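Local coordinates for protein endoglucanase (Ganoderma lucidum, PDB 5D8Z) that probably hydrolyses internal beta-1,4-glucosidic bonds of cellulose and related glucans, as a TIM-barrel endoglucanase of glycoside hydrolase family 5, at residues Gly80-Thr85 with Val119-Arg124; Glu164-Pro169 with Asn200-Ala205; Ile231-Lys236 with Phe273-Gly278; Pro260-Leu265 with Ser300-Gly305. One frame throughout, in Å; residues are numbered along the deposited sequence.

Interaction 1: residues Gly80-Thr85 with Val119-Arg124; sequences GWQFIT and VHNYAR
At the C-terminal rim of the TIM barrel the loop after strand 114-119 meets the start of short helix 81-85, where N121 reaches the first turn and G80 is the N-cap. The CB of N121 points toward the helix and brings its amide against that turn, although the amide is probably turned over in the model. As modelled, ND2 lies 3.0 Å from W81 N, with G80 beside it, and OD1 sits 3.2 Å from Q82 OE1, the two amides nearly coplanar (21° between planes). Turned back, the group would put its oxygen by W81 N and its nitrogen by Q82 OE1, where hydrogen bonds may form. Q82 turns this way because its chain bends at chi2 (94°), while its NE2 is bound by G40 O. V119 makes loose apolar contacts: CG1 lies 4.4 Å from W81 CB, and CG2 is 4.5 Å from I84 CD1. The W81 indole extends elsewhere, its NE1 bonded to G90 O. N121 also starts a type I' turn, closed by R124 N to N121 O at 2.9 Å. An asparagine suits this place because its amide can offer both an acceptor and a donor, and the partly positive helix start would probably welcome the oxygen.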
# COMPACT_ATOMS: atom_id res chain seq x y z
N GLY A 80 -2.47 -3.31 -10.94
CA GLY A 80 -1.85 -4.56 -11.35
C GLY A 80 -0.82 -4.47 -12.46
O GLY A 80 -0.92 -3.68 -13.38
N TRP A 81 0.16 -5.35 -12.37
CA TRP A 81 1.21 -5.51 -13.36
C TRP A 81 0.63 -5.66 -14.76
O TRP A 81 1.03 -4.99 -15.71
CB TRP A 81 2.03 -6.75 -12.99
CG TRP A 81 3.36 -6.85 -13.66
CD1 TRP A 81 3.79 -6.17 -14.74
CD2 TRP A 81 4.42 -7.73 -13.28
NE1 TRP A 81 5.05 -6.58 -15.07
CE2 TRP A 81 5.46 -7.53 -14.19
CE3 TRP A 81 4.59 -8.63 -12.25
CZ2 TRP A 81 6.66 -8.20 -14.11
CZ3 TRP A 81 5.78 -9.31 -12.16
CH2 TRP A 81 6.81 -9.10 -13.09
N GLN A 82 -0.34 -6.55 -14.87
CA GLN A 82 -0.99 -6.78 -16.13
C GLN A 82 -1.56 -5.48 -16.70
O GLN A 82 -1.34 -5.12 -17.84
CB GLN A 82 -2.02 -7.84 -15.93
CG GLN A 82 -1.43 -9.24 -15.80
CD GLN A 82 -1.18 -9.71 -14.38
OE1 GLN A 82 -0.92 -8.93 -13.47
NE2 GLN A 82 -1.25 -11.03 -14.19
N PHE A 83 -2.23 -4.70 -15.91
CA PHE A 83 -2.73 -3.45 -16.43
C PHE A 83 -1.60 -2.55 -16.95
O PHE A 83 -1.70 -1.92 -18.01
CB PHE A 83 -3.53 -2.75 -15.33
CG PHE A 83 -4.23 -1.52 -15.80
CD1 PHE A 83 -5.44 -1.61 -16.45
CD2 PHE A 83 -3.66 -0.27 -15.58
CE1 PHE A 83 -6.09 -0.48 -16.87
CE2 PHE A 83 -4.29 0.88 -16.02
CZ PHE A 83 -5.51 0.77 -16.67
N ILE A 84 -0.52 -2.48 -16.21
CA ILE A 84 0.55 -1.56 -16.56
C ILE A 84 1.13 -1.92 -17.88
O ILE A 84 1.50 -1.04 -18.65
CB ILE A 84 1.68 -1.61 -15.54
CG1 ILE A 84 1.22 -0.94 -14.27
CG2 ILE A 84 2.90 -0.89 -16.08
CD1 ILE A 84 2.06 -1.28 -13.07
N THR A 85 1.23 -3.22 -18.13
CA THR A 85 1.89 -3.72 -19.33
C THR A 85 0.96 -4.36 -20.38
O THR A 85 1.43 -4.94 -21.37
CB THR A 85 2.90 -4.78 -18.91
OG1 THR A 85 2.18 -5.90 -18.35
CG2 THR A 85 3.88 -4.20 -17.90
N VAL A 119 2.12 -1.91 -6.67
CA VAL A 119 1.87 -3.00 -7.62
C VAL A 119 1.18 -4.12 -6.85
O VAL A 119 1.78 -4.77 -6.00
CB VAL A 119 3.14 -3.54 -8.30
CG1 VAL A 119 2.79 -4.71 -9.19
CG2 VAL A 119 3.83 -2.49 -9.14
N HIS A 120 -0.09 -4.36 -7.19
CA HIS A 120 -0.99 -5.16 -6.37
C HIS A 120 -1.05 -6.61 -6.79
O HIS A 120 -2.11 -7.13 -7.09
CB HIS A 120 -2.37 -4.55 -6.45
CG HIS A 120 -3.16 -4.71 -5.19
ND1 HIS A 120 -3.03 -3.85 -4.12
CD2 HIS A 120 -4.09 -5.62 -4.83
CE1 HIS A 120 -3.84 -4.23 -3.15
NE2 HIS A 120 -4.49 -5.30 -3.56
N ASN A 121 0.08 -7.30 -6.77
CA ASN A 121 0.16 -8.64 -7.32
C ASN A 121 0.44 -9.83 -6.41
O ASN A 121 0.52 -10.94 -6.93
CB ASN A 121 1.17 -8.65 -8.43
CG ASN A 121 0.53 -8.40 -9.74
OD1 ASN A 121 0.34 -9.31 -10.52
ND2 ASN A 121 0.11 -7.18 -9.96
N TYR A 122 0.58 -9.64 -5.10
CA TYR A 122 0.76 -10.78 -4.18
C TYR A 122 2.00 -11.59 -4.55
O TYR A 122 2.03 -12.81 -4.45
CB TYR A 122 -0.48 -11.67 -4.19
CG TYR A 122 -1.73 -10.88 -3.95
CD1 TYR A 122 -2.43 -10.28 -5.01
CD2 TYR A 122 -2.22 -10.67 -2.65
CE1 TYR A 122 -3.57 -9.52 -4.78
CE2 TYR A 122 -3.37 -9.95 -2.42
CZ TYR A 122 -4.04 -9.38 -3.49
OH TYR A 122 -5.17 -8.64 -3.25
N ALA A 123 3.02 -10.89 -5.01
CA ALA A 123 4.29 -11.50 -5.44
C ALA A 123 4.14 -12.50 -6.56
O ALA A 123 5.06 -13.27 -6.82
CB ALA A 123 5.02 -12.14 -4.25
N ARG A 124 3.00 -12.48 -7.24
CA ARG A 124 2.76 -13.44 -8.31
C ARG A 124 2.42 -12.80 -9.64
O ARG A 124 2.16 -11.60 -9.73
CB ARG A 124 1.64 -14.37 -7.90
CG ARG A 124 2.04 -15.34 -6.84
CD ARG A 124 0.83 -15.87 -6.13
NE ARG A 124 1.24 -16.97 -5.29
CZ ARG A 124 1.72 -16.86 -4.06
NH1 ARG A 124 1.86 -15.66 -3.49
NH2 ARG A 124 2.07 -17.95 -3.39

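Interaction 2: residues Glu164-Pro169 with Asn200-Ala205; sequences EPHDVP and NNWTSA. With BGC (beta-D-glucopyranose), chain C; BGC (beta-D-glucopyranose), chain B.
E164 and W202 meet in the glycan pocket at the C-terminal ends of the TIM-barrel strands, where two loops, after strands 157-160 and 194-198, lie against each other. E164 OE1 comes to the indole edge, 3.3 Å from W202 CE3, with carboxylate and ring planes nearly perpendicular (86°). E164 OE1 also accepts a hydrogen bond from O4 of the chain C glucose, and OE2 is held by H235 ND1. The carbonyl of P165 is used next: P165 O receives a weak, bent bond from W202 N at 2.7 Å. H166 then backs the indole. With chi1 at 73°, its CG lies between the backbone N and carbonyl carbon, and the imidazole lies flat on W202 as an offset stack, centroids 3.7 Å apart and planes at 4°. Its CB completes the cover as a CH-pi contact over the five-membered ring. The opposite indole face meets the sugars, chain B O3 lying 3.3 Å from W202 CD1, so W202 is a platform backed by H166. D167 steadies the imidazole, OD2 accepting from H166 ND1 at 2.8 Å, while S38 O takes NE2; two acceptors would probably favour a protonated ring. At V168 the N200 amide closes the contact, ND2 donating in the carbonyl plane to a lone pair of V168 O at 3.1 Å.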
# COMPACT_ATOMS: atom_id res chain seq x y z
N GLU A 164 1.23 -7.42 -0.46
CA GLU A 164 0.89 -8.67 0.24
C GLU A 164 1.43 -10.01 -0.27
O GLU A 164 0.67 -10.93 -0.55
CB GLU A 164 -0.62 -8.75 0.42
CG GLU A 164 -1.11 -7.81 1.49
CD GLU A 164 -2.58 -7.99 1.83
OE1 GLU A 164 -3.27 -8.73 1.11
OE2 GLU A 164 -3.06 -7.37 2.84
N PRO A 165 2.75 -10.15 -0.33
CA PRO A 165 3.29 -11.49 -0.56
C PRO A 165 2.76 -12.47 0.48
O PRO A 165 2.61 -12.13 1.65
CB PRO A 165 4.79 -11.32 -0.37
CG PRO A 165 5.08 -9.84 -0.43
CD PRO A 165 3.79 -9.11 -0.25
N HIS A 166 2.45 -13.68 0.04
CA HIS A 166 1.94 -14.67 0.93
C HIS A 166 2.30 -16.02 0.38
O HIS A 166 2.61 -16.15 -0.79
CB HIS A 166 0.45 -14.54 1.07
CG HIS A 166 -0.32 -14.97 -0.13
ND1 HIS A 166 -0.67 -16.29 -0.35
CD2 HIS A 166 -0.84 -14.26 -1.15
CE1 HIS A 166 -1.35 -16.37 -1.48
NE2 HIS A 166 -1.47 -15.15 -1.98
N ASP A 167 2.27 -17.01 1.27
CA ASP A 167 2.70 -18.39 1.01
C ASP A 167 3.88 -18.51 0.02
O ASP A 167 3.85 -19.30 -0.95
CB ASP A 167 1.50 -19.25 0.60
CG ASP A 167 0.33 -19.15 1.61
OD1 ASP A 167 0.53 -19.59 2.77
OD2 ASP A 167 -0.76 -18.62 1.27
N VAL A 168 4.92 -17.72 0.29
CA VAL A 168 6.18 -17.78 -0.43
C VAL A 168 7.10 -18.78 0.23
O VAL A 168 7.31 -18.72 1.43
CB VAL A 168 6.89 -16.41 -0.36
CG1 VAL A 168 8.27 -16.44 -1.01
CG2 VAL A 168 5.99 -15.36 -0.99
N PRO A 169 7.67 -19.71 -0.54
CA PRO A 169 8.47 -20.73 0.16
C PRO A 169 9.86 -20.30 0.68
O PRO A 169 10.27 -20.82 1.70
CB PRO A 169 8.59 -21.86 -0.86
CG PRO A 169 8.28 -21.24 -2.17
CD PRO A 169 7.38 -20.07 -1.94
N ASN A 200 6.36 -11.71 4.04
CA ASN A 200 5.48 -12.85 3.83
C ASN A 200 4.24 -12.72 4.67
O ASN A 200 3.98 -11.67 5.27
CB ASN A 200 6.25 -14.10 4.20
CG ASN A 200 5.79 -15.31 3.42
OD1 ASN A 200 4.60 -15.42 3.07
ND2 ASN A 200 6.72 -16.24 3.17
N ASN A 201 3.46 -13.80 4.69
CA ASN A 201 2.15 -13.85 5.33
C ASN A 201 1.31 -12.58 5.12
O ASN A 201 0.85 -11.97 6.07
CB ASN A 201 2.26 -14.21 6.82
CG ASN A 201 0.94 -14.73 7.39
OD1 ASN A 201 0.27 -15.58 6.79
ND2 ASN A 201 0.55 -14.21 8.57
N TRP A 202 1.11 -12.21 3.86
CA TRP A 202 0.37 -11.02 3.51
C TRP A 202 0.94 -9.81 4.23
O TRP A 202 0.18 -8.92 4.64
CB TRP A 202 -1.12 -11.17 3.88
CG TRP A 202 -1.67 -12.49 3.48
CD1 TRP A 202 -1.54 -13.67 4.16
CD2 TRP A 202 -2.40 -12.80 2.29
NE1 TRP A 202 -2.15 -14.69 3.48
CE2 TRP A 202 -2.69 -14.19 2.33
CE3 TRP A 202 -2.85 -12.05 1.20
CZ2 TRP A 202 -3.41 -14.83 1.32
CZ3 TRP A 202 -3.57 -12.70 0.20
CH2 TRP A 202 -3.84 -14.06 0.27
N THR A 203 2.27 -9.76 4.36
CA THR A 203 2.98 -8.78 5.21
C THR A 203 2.26 -8.53 6.51
O THR A 203 2.20 -7.40 6.99
CB THR A 203 3.15 -7.37 4.57
OG1 THR A 203 2.08 -7.08 3.65
CG2 THR A 203 4.45 -7.23 3.89
N SER A 204 1.71 -9.57 7.10
CA SER A 204 1.12 -9.37 8.40
C SER A 204 2.20 -8.75 9.29
O SER A 204 3.36 -9.19 9.27
CB SER A 204 0.64 -10.70 8.95
OG SER A 204 0.40 -10.62 10.33
N ALA A 205 1.82 -7.72 10.02
CA ALA A 205 2.69 -7.10 11.03
C ALA A 205 2.98 -8.00 12.22
O ALA A 205 3.97 -7.80 12.91
CB ALA A 205 2.05 -5.82 11.53
C2 BGC C . -7.51 -11.76 2.29
C3 BGC C . -7.24 -10.36 1.68
C4 BGC C . -6.57 -9.41 2.65
C5 BGC C . -5.37 -10.10 3.35
C6 BGC C . -4.85 -9.25 4.51
C1 BGC C . -6.35 -12.36 3.13
O2 BGC C . -7.82 -12.65 1.22
O3 BGC C . -8.45 -9.69 1.27
O4 BGC C . -6.26 -8.21 1.91
O5 BGC C . -5.70 -11.37 3.94
O6 BGC C . -5.01 -9.92 5.77
C2 BGC B . -4.89 -14.91 6.87
C3 BGC B . -5.40 -13.79 5.94
C4 BGC B . -5.94 -14.34 4.60
C5 BGC B . -6.69 -15.70 4.75
C6 BGC B . -6.70 -16.49 3.45
C1 BGC B . -5.96 -15.99 7.02
O1 BGC B . -5.55 -16.99 7.97
O2 BGC B . -4.52 -14.38 8.14
O3 BGC B . -4.35 -12.82 5.71
O4 BGC B . -6.85 -13.38 4.01
O5 BGC B . -6.17 -16.60 5.75
O6 BGC B . -7.14 -17.82 3.75
O HOH W 1 2.04 -16.92 4.50

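Interaction 3: residues Ile231-Lys236 with Phe273-Gly278; sequences IFDVHK and FNTETG
H235 sets its CG anti to the carbonyl carbon (chi1 -70°), which swings the imidazole under E276 CB, while the E276 torsions (chi1 -107°, chain extended beyond CG) carry its carboxylate on past the ring. The resulting CH-pi contact is 3.3 Å from E276 CB to the H235 ring centroid. At the ring edge NE2 makes a weak bond to T275 OG1, whose position is uncertain. The polar ends have partners beyond the two strands: E164 holds the H235 ring, while E276 OE1 is hydrogen-bonded to Y237 OH and OE2 forms a salt bridge with R76. E276 also touches a glucose, which suits a carboxylate in this pocket. The backbones form a parallel pair. V234 N donates almost straight to F273 O (3.0 Å, 174°), F273 N to F232 O at 2.8 Å, T275 N to V234 O at 2.9 Å, and K236 N to E276 O at 3.1 Å. At the far end T277 OG1 donates to K236 O at 2.6 Å, adding a hydroxyl to the backbone bonds. At the near end I231 CG2 packs on F273 CB. These strands are joined by helix 254-267 as a beta-alpha-beta crossover: its W258 covers V234, K236 and N274, and its L265 touches F232. Strands 194-198 and 303-312 flank the pair.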
# COMPACT_ATOMS: atom_id res chain seq x y z
N ILE A 231 11.81 1.33 3.83
CA ILE A 231 10.94 1.26 4.96
C ILE A 231 10.20 -0.04 4.78
O ILE A 231 9.80 -0.36 3.67
CB ILE A 231 9.95 2.45 4.93
CG1 ILE A 231 10.72 3.78 4.83
CG2 ILE A 231 8.96 2.41 6.10
CD1 ILE A 231 11.57 4.15 6.03
N PHE A 232 10.03 -0.79 5.86
CA PHE A 232 9.23 -1.99 5.79
C PHE A 232 7.76 -1.66 5.60
O PHE A 232 7.28 -0.65 6.03
CB PHE A 232 9.49 -2.87 7.02
CG PHE A 232 10.92 -3.25 7.14
CD1 PHE A 232 11.48 -4.16 6.27
CD2 PHE A 232 11.73 -2.63 8.07
CE1 PHE A 232 12.83 -4.49 6.34
CE2 PHE A 232 13.09 -2.96 8.15
CZ PHE A 232 13.64 -3.89 7.29
N ASP A 233 7.08 -2.55 4.90
CA ASP A 233 5.73 -2.37 4.43
C ASP A 233 4.96 -3.41 5.18
O ASP A 233 5.22 -4.59 5.02
CB ASP A 233 5.70 -2.70 2.93
CG ASP A 233 4.37 -2.35 2.25
OD1 ASP A 233 3.42 -1.96 2.97
OD2 ASP A 233 4.27 -2.49 0.99
N VAL A 234 4.01 -3.00 6.01
CA VAL A 234 3.21 -3.98 6.74
C VAL A 234 1.73 -3.64 6.71
O VAL A 234 1.34 -2.49 6.50
CB VAL A 234 3.71 -4.17 8.19
CG1 VAL A 234 5.20 -4.44 8.21
CG2 VAL A 234 3.41 -2.95 9.04
N HIS A 235 0.94 -4.68 6.93
CA HIS A 235 -0.51 -4.65 6.86
C HIS A 235 -1.06 -5.36 8.10
O HIS A 235 -0.44 -6.29 8.61
CB HIS A 235 -0.94 -5.38 5.61
CG HIS A 235 -0.62 -4.68 4.32
ND1 HIS A 235 -1.17 -5.06 3.12
CD2 HIS A 235 0.16 -3.60 4.05
CE1 HIS A 235 -0.73 -4.27 2.16
NE2 HIS A 235 0.07 -3.37 2.70
N LYS A 236 -2.23 -4.91 8.57
CA LYS A 236 -2.87 -5.42 9.79
C LYS A 236 -4.33 -5.00 9.92
O LYS A 236 -4.67 -3.79 9.91
CB LYS A 236 -2.14 -4.94 11.05
CG LYS A 236 -1.50 -6.06 11.83
CD LYS A 236 -2.53 -6.88 12.56
CE LYS A 236 -2.31 -8.37 12.43
NZ LYS A 236 -3.50 -9.07 12.99
N PHE A 273 5.95 1.02 7.88
CA PHE A 273 4.84 1.82 7.34
C PHE A 273 3.65 0.89 7.14
O PHE A 273 3.72 -0.08 6.39
CB PHE A 273 5.26 2.41 6.00
CG PHE A 273 4.40 3.53 5.49
CD1 PHE A 273 4.94 4.45 4.59
CD2 PHE A 273 3.06 3.69 5.88
CE1 PHE A 273 4.18 5.50 4.10
CE2 PHE A 273 2.30 4.75 5.38
CZ PHE A 273 2.85 5.64 4.49
N ASN A 274 2.55 1.19 7.81
CA ASN A 274 1.37 0.37 7.74
C ASN A 274 0.47 0.78 6.59
O ASN A 274 -0.38 1.65 6.76
CB ASN A 274 0.60 0.46 9.04
CG ASN A 274 -0.58 -0.44 9.02
OD1 ASN A 274 -0.64 -1.37 8.21
ND2 ASN A 274 -1.54 -0.17 9.88
N THR A 275 0.63 0.13 5.45
CA THR A 275 -0.03 0.58 4.23
C THR A 275 -1.44 0.01 4.01
O THR A 275 -2.11 0.36 3.06
CB THR A 275 0.84 0.25 3.02
OG1 THR A 275 1.37 -1.07 3.18
CG2 THR A 275 1.96 1.24 2.91
N GLU A 276 -1.88 -0.87 4.88
CA GLU A 276 -3.24 -1.37 4.80
C GLU A 276 -3.76 -1.68 6.21
O GLU A 276 -3.13 -2.44 6.97
CB GLU A 276 -3.30 -2.63 3.93
CG GLU A 276 -3.93 -2.43 2.56
CD GLU A 276 -4.06 -3.73 1.75
OE1 GLU A 276 -4.66 -4.72 2.25
OE2 GLU A 276 -3.56 -3.77 0.60
N THR A 277 -4.89 -1.09 6.55
CA THR A 277 -5.64 -1.45 7.76
C THR A 277 -7.05 -0.89 7.67
O THR A 277 -7.31 0.04 6.93
CB THR A 277 -4.98 -0.93 9.09
OG1 THR A 277 -5.68 -1.47 10.24
CG2 THR A 277 -4.99 0.60 9.18
N GLY A 278 -7.95 -1.46 8.46
CA GLY A 278 -9.26 -0.89 8.64
C GLY A 278 -10.25 -1.80 9.35
O GLY A 278 -9.92 -2.90 9.84

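Interaction 4: residues Pro260-Leu265 with Ser300-Gly305; sequences PLAEWL and SDVFLG
A262 and L265 of helix 254-267 face V302, in the turn that leads into barrel strand 303-312, and their meeting is purely apolar. Among the aliphatic contacts, A262 CB touches V302 CG2 at 3.7 Å, and L265 CB lies 3.9 Å from V302 CB. The small alanine suits a position where the helix passes close to the turn, the CA atoms of A262 and V302 being 6.2 Å apart, whereas the branched valine offers one methyl to each helix residue: CG2 to A262 and CG1 to L265.

The aromatic contacts centre on F303. Its CG stands anti to the carbonyl carbon (chi1 -57°), which turns the ring toward the helix. L261 CD2 reaches the ring edge, near its plane, 3.9 Å from F303 CE2; L265 CD1 arrives at F303 CE2 too, at 3.8 Å, its chain crossing the phenyl at about a right angle; and A262 CB sits 4.0 Å from F303 CZ. L261 and L265 lie one turn apart, L265 N bonding back to L261 O, so both leucines reach the same ring. V302 CG2 also lies over the centre of the F303 face, and W258 meets the ring edge-to-face.

Polar ties lie around this patch: D301 forms a salt bridge with R266, and D301 O accepts from Q271 NE2. With only carbon side chains meeting, the contact depends on shape and on burial from water, as expected where an outer helix of a TIM barrel packs beside its sheet.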
# COMPACT_ATOMS: atom_id res chain seq x y z
N PRO A 260 5.60 -5.74 19.88
CA PRO A 260 6.81 -6.50 19.50
C PRO A 260 7.48 -5.87 18.30
O PRO A 260 8.71 -5.76 18.23
CB PRO A 260 6.27 -7.88 19.13
CG PRO A 260 4.99 -7.99 19.86
CD PRO A 260 4.41 -6.60 19.79
N LEU A 261 6.67 -5.43 17.37
CA LEU A 261 7.25 -4.91 16.17
C LEU A 261 8.14 -3.70 16.46
O LEU A 261 9.30 -3.67 16.03
CB LEU A 261 6.18 -4.60 15.13
CG LEU A 261 6.84 -4.10 13.85
CD1 LEU A 261 7.85 -5.11 13.33
CD2 LEU A 261 5.77 -3.80 12.84
N ALA A 262 7.62 -2.73 17.19
CA ALA A 262 8.38 -1.52 17.54
C ALA A 262 9.67 -1.82 18.30
O ALA A 262 10.70 -1.20 18.04
CB ALA A 262 7.53 -0.57 18.37
N GLU A 263 9.61 -2.75 19.24
CA GLU A 263 10.80 -3.14 19.99
C GLU A 263 11.83 -3.52 18.98
O GLU A 263 12.91 -2.93 18.95
CB GLU A 263 10.55 -4.32 20.89
CG GLU A 263 9.79 -3.99 22.16
CD GLU A 263 9.29 -5.25 22.85
OE1 GLU A 263 9.70 -6.35 22.42
OE2 GLU A 263 8.49 -5.13 23.81
N TRP A 264 11.47 -4.48 18.12
CA TRP A 264 12.40 -4.94 17.09
C TRP A 264 12.87 -3.77 16.23
O TRP A 264 14.05 -3.56 16.02
CB TRP A 264 11.79 -6.06 16.22
CG TRP A 264 12.84 -6.68 15.38
CD1 TRP A 264 13.61 -7.77 15.71
CD2 TRP A 264 13.33 -6.22 14.11
NE1 TRP A 264 14.53 -8.02 14.72
CE2 TRP A 264 14.39 -7.07 13.74
CE3 TRP A 264 12.98 -5.17 13.27
CZ2 TRP A 264 15.09 -6.91 12.54
CZ3 TRP A 264 13.68 -5.01 12.07
CH2 TRP A 264 14.72 -5.88 11.72
N LEU A 265 11.93 -2.99 15.72
CA LEU A 265 12.28 -1.88 14.83
C LEU A 265 13.24 -0.87 15.44
O LEU A 265 14.03 -0.24 14.72
CB LEU A 265 11.03 -1.13 14.40
CG LEU A 265 10.25 -1.83 13.30
CD1 LEU A 265 8.92 -1.14 13.17
CD2 LEU A 265 10.99 -1.75 11.97
N SER A 300 5.70 7.14 16.83
CA SER A 300 6.08 7.82 15.59
C SER A 300 7.57 7.72 15.19
O SER A 300 7.89 7.98 14.06
CB SER A 300 5.66 9.30 15.65
OG SER A 300 6.46 10.08 16.54
N ASP A 301 8.47 7.41 16.11
CA ASP A 301 9.88 7.18 15.73
C ASP A 301 10.06 5.93 14.81
O ASP A 301 10.78 5.98 13.84
CB ASP A 301 10.81 7.15 16.97
CG ASP A 301 10.51 5.99 17.93
OD1 ASP A 301 9.32 5.62 18.08
OD2 ASP A 301 11.48 5.43 18.54
N VAL A 302 9.35 4.85 15.10
CA VAL A 302 9.52 3.62 14.34
C VAL A 302 8.47 3.40 13.25
O VAL A 302 8.77 2.73 12.24
CB VAL A 302 9.58 2.38 15.23
CG1 VAL A 302 10.84 2.40 16.05
CG2 VAL A 302 8.38 2.30 16.15
N PHE A 303 7.26 3.95 13.45
CA PHE A 303 6.17 3.86 12.45
C PHE A 303 6.02 5.18 11.70
O PHE A 303 5.83 6.20 12.32
CB PHE A 303 4.85 3.53 13.13
CG PHE A 303 4.89 2.25 13.94
CD1 PHE A 303 4.47 2.23 15.25
CD2 PHE A 303 5.32 1.06 13.37
CE1 PHE A 303 4.50 1.06 15.99
CE2 PHE A 303 5.33 -0.12 14.11
CZ PHE A 303 4.93 -0.12 15.42
N LEU A 304 6.13 5.16 10.38
CA LEU A 304 5.92 6.34 9.56
C LEU A 304 4.43 6.74 9.35
O LEU A 304 4.13 7.88 8.93
CB LEU A 304 6.53 6.13 8.17
CG LEU A 304 8.02 6.26 7.91
CD1 LEU A 304 8.23 6.71 6.47
CD2 LEU A 304 8.69 7.23 8.87
N GLY A 305 3.51 5.81 9.61
CA GLY A 305 2.09 6.07 9.33
C GLY A 305 1.17 4.88 9.13
O GLY A 305 1.61 3.73 9.11

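How the interactions relate
Interactions 1, 3 and 4 are buried throughout; interaction 2 is largely buried but reaches the surface at D167. Interaction 3 lies nearest the centre of the chain and is a parallel strand pair rich in backbone bonds. Interaction 4 lies furthest out and is wholly apolar; helix 254-267, one half of it, is also the crossover between the two strands of interaction 3, and N274 N lies 3.0 Å from G305 O between the two. Interactions 1 and 2 belong to the strand ends, where amides, rings and carboxylates replace regular ladders. Interaction 2 is the sugar-facing one, joined to interaction 3 through E164 and H235 and to interaction 1 through R124 NH1 and H166 O, 2.8 Å apart.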